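Local coordinates for NOL1/NOP2/sun family protein (Enterococcus faecium, PDB 3M4X) that probably methylates cytosine in ribosomal RNA, as a NOL1/NOP2/sun family methyltransferase that joins a catalytic domain to a C-terminal PUA-like RNA-binding domain, at residues N157-N162 / P360-L365. Residues are numbered along the deposited sequence; the frame is centred on the assembly and turned at random.
Sequences NAIVTN and PSLDGL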
ATOM      1  N   ASN A 157      10.332  -5.469  -3.005  1.00 36.14           N
ATOM      2  CA  ASN A 157      10.098  -6.827  -2.504  1.00 32.60           C
ATOM      3  C   ASN A 157       8.620  -7.263  -2.525  1.00 34.40           C
ATOM      4  O   ASN A 157       8.199  -8.102  -1.723  1.00 31.85           O
ATOM      5  CB  ASN A 157      10.661  -6.982  -1.083  1.00 33.23           C
ATOM      6  CG  ASN A 157       9.953  -6.087  -0.076  1.00 35.97           C
ATOM      7  OD1 ASN A 157       9.326  -5.097  -0.454  1.00 32.54           O
ATOM      8  ND2 ASN A 157      10.050  -6.431   1.210  1.00 37.52           N
ATOM      9  N   ALA A 158       7.841  -6.706  -3.446  1.00 28.95           N
ATOM     10  CA  ALA A 158       6.416  -7.001  -3.488  1.00 33.08           C
ATOM     11  C   ALA A 158       6.029  -7.891  -4.666  1.00 38.39           C
ATOM     12  O   ALA A 158       6.596  -7.786  -5.753  1.00 39.05           O
ATOM     13  CB  ALA A 158       5.600  -5.708  -3.511  1.00 27.75           C
ATOM     14  N   ILE A 159       5.071  -8.781  -4.425  1.00 36.28           N
ATOM     15  CA  ILE A 159       4.393  -9.496  -5.496  1.00 35.09           C
ATOM     16  C   ILE A 159       2.965  -8.986  -5.525  1.00 34.42           C
ATOM     17  O   ILE A 159       2.252  -9.114  -4.548  1.00 31.49           O
ATOM     18  CB  ILE A 159       4.332 -11.001  -5.226  1.00 33.81           C
ATOM     19  CG1 ILE A 159       5.736 -11.567  -5.027  1.00 41.15           C
ATOM     20  CG2 ILE A 159       3.634 -11.702  -6.365  1.00 27.56           C
ATOM     21  CD1 ILE A 159       6.620 -11.384  -6.213  1.00 38.71           C
ATOM     22  N   VAL A 160       2.553  -8.391  -6.634  1.00 37.99           N
ATOM     23  CA  VAL A 160       1.186  -7.901  -6.754  1.00 34.77           C
ATOM     24  C   VAL A 160       0.279  -8.955  -7.408  1.00 38.59           C
ATOM     25  O   VAL A 160       0.507  -9.414  -8.530  1.00 37.15           O
ATOM     26  CB  VAL A 160       1.115  -6.551  -7.497  1.00 29.72           C
ATOM     27  CG1 VAL A 160      -0.318  -6.158  -7.741  1.00 29.29           C
ATOM     28  CG2 VAL A 160       1.812  -5.470  -6.678  1.00 33.63           C
ATOM     29  N   THR A 161      -0.751  -9.335  -6.673  1.00 40.61           N
ATOM     30  CA  THR A 161      -1.622 -10.434  -7.047  1.00 40.68           C
ATOM     31  C   THR A 161      -3.020  -9.959  -7.445  1.00 39.92           C
ATOM     32  O   THR A 161      -3.514  -8.930  -6.961  1.00 40.34           O
ATOM     33  CB  THR A 161      -1.714 -11.428  -5.881  1.00 43.65           C
ATOM     34  OG1 THR A 161      -0.564 -12.282  -5.912  1.00 51.68           O
ATOM     35  CG2 THR A 161      -2.932 -12.269  -6.000  1.00 54.33           C
ATOM     36  N   ASN A 162      -3.657 -10.724  -8.323  1.00 39.26           N
ATOM     37  CA  ASN A 162      -4.986 -10.389  -8.818  1.00 41.77           C
ATOM     38  C   ASN A 162      -5.964 -11.537  -8.617  1.00 40.16           C
ATOM     39  O   ASN A 162      -6.369 -12.184  -9.570  1.00 42.52           O
ATOM     40  CB  ASN A 162      -4.903 -10.039 -10.299  1.00 41.08           C
ATOM     41  CG  ASN A 162      -6.246  -9.734 -10.897  1.00 44.48           C
ATOM     42  OD1 ASN A 162      -6.462  -9.938 -12.089  1.00 49.12           O
ATOM     43  ND2 ASN A 162      -7.168  -9.246 -10.072  1.00 42.33           N
ATOM     44  N   PRO A 360       7.169 -18.040  -3.089  1.00 46.87           N
ATOM     45  CA  PRO A 360       6.981 -19.453  -3.419  1.00 46.32           C
ATOM     46  C   PRO A 360       6.935 -19.559  -4.930  1.00 48.20           C
ATOM     47  O   PRO A 360       7.183 -18.574  -5.628  1.00 49.02           O
ATOM     48  CB  PRO A 360       5.584 -19.765  -2.852  1.00 45.67           C
ATOM     49  CG  PRO A 360       5.184 -18.574  -2.057  1.00 42.71           C
ATOM     50  CD  PRO A 360       5.914 -17.415  -2.645  1.00 40.77           C
ATOM     51  N   SER A 361       6.590 -20.725  -5.448  1.00 52.74           N
ATOM     52  CA  SER A 361       6.359 -20.813  -6.876  1.00 57.97           C
ATOM     53  C   SER A 361       5.095 -20.043  -7.215  1.00 56.15           C
ATOM     54  O   SER A 361       4.076 -20.171  -6.534  1.00 57.50           O
ATOM     55  CB  SER A 361       6.223 -22.261  -7.335  1.00 59.86           C
ATOM     56  OG  SER A 361       5.971 -22.297  -8.728  1.00 61.61           O
ATOM     57  N   LEU A 362       5.156 -19.251  -8.273  1.00 58.55           N
ATOM     58  CA  LEU A 362       4.012 -18.439  -8.656  1.00 65.03           C
ATOM     59  C   LEU A 362       3.204 -19.052  -9.797  1.00 67.40           C
ATOM     60  O   LEU A 362       2.230 -18.455 -10.266  1.00 64.38           O
ATOM     61  CB  LEU A 362       4.470 -17.029  -9.023  1.00 65.04           C
ATOM     62  CG  LEU A 362       5.249 -16.300  -7.927  1.00 61.07           C
ATOM     63  CD1 LEU A 362       5.568 -14.894  -8.390  1.00 63.87           C
ATOM     64  CD2 LEU A 362       4.463 -16.276  -6.622  1.00 52.43           C
ATOM     65  N   ASP A 363       3.610 -20.237 -10.248  1.00 68.37           N
ATOM     66  CA  ASP A 363       2.859 -20.942 -11.284  1.00 69.11           C
ATOM     67  C   ASP A 363       1.397 -21.079 -10.856  1.00 60.72           C
ATOM     68  O   ASP A 363       1.106 -21.549  -9.753  1.00 55.83           O
ATOM     69  CB  ASP A 363       3.477 -22.317 -11.567  1.00 76.23           C
ATOM     70  CG  ASP A 363       4.900 -22.221 -12.110  1.00 83.88           C
ATOM     71  OD1 ASP A 363       5.201 -21.254 -12.845  1.00 84.51           O
ATOM     72  OD2 ASP A 363       5.717 -23.115 -11.807  1.00 86.69           O
ATOM     73  N   GLY A 364       0.478 -20.645 -11.716  1.00 54.12           N
ATOM     74  CA  GLY A 364      -0.936 -20.739 -11.409  1.00 48.23           C
ATOM     75  C   GLY A 364      -1.478 -19.478 -10.759  1.00 53.02           C
ATOM     76  O   GLY A 364      -2.667 -19.388 -10.444  1.00 59.29           O
ATOM     77  N   LEU A 365      -0.612 -18.492 -10.559  1.00 53.60           N
ATOM     78  CA  LEU A 365      -1.052 -17.224  -9.990  1.00 54.24           C
ATOM     79  C   LEU A 365      -1.183 -16.145 -11.053  1.00 54.35           C
ATOM     80  O   LEU A 365      -0.379 -16.071 -11.978  1.00 60.23           O
ATOM     81  CB  LEU A 365      -0.089 -16.755  -8.906  1.00 55.99           C
ATOM     82  CG  LEU A 365      -0.496 -16.944  -7.449  1.00 58.56           C
ATOM     83  CD1 LEU A 365       0.340 -18.026  -6.803  1.00 59.68           C
ATOM     84  CD2 LEU A 365      -0.306 -15.636  -6.717  1.00 55.22           C
TER
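Leu-365 N bonds to Leu-362 O at 2.9 Å, closing the type II turn that presents both leucines to strand 158-161; Gly-364, with its positive phi, takes the turn's third position. From the strand, the hydroxyl OG1 of Thr-161 meets a methyl group: it lies 3.5 Å from CD2 of Leu-365, and no polar partner for it is found in the model. OG1 stands beside the backbone N (chi1 -82°), anti to the carbonyl carbon, which turns it to the leucine. Leu-365 reaches over by its end, with both torsions far from staggered (chi1 -103°, chi2 109°). Two residues back along the strand, CG2 of Ile-159 touches CD1 of Leu-362 at 4.2 Å, a purely apolar meeting of branch ends. Strand 158-161 belongs to the Rossmann-like methyltransferase sheet, and strand 367-370, just past the turn, pairs antiparallel with it, while Leu-168 and His-171 of helix 165-172 touch Thr-161 and Leu-365 respectively. The turn thus adds a small greasy patch beside a domain junction also joined by backbone pairing, probably at a small cost for the buried threonine hydroxyl.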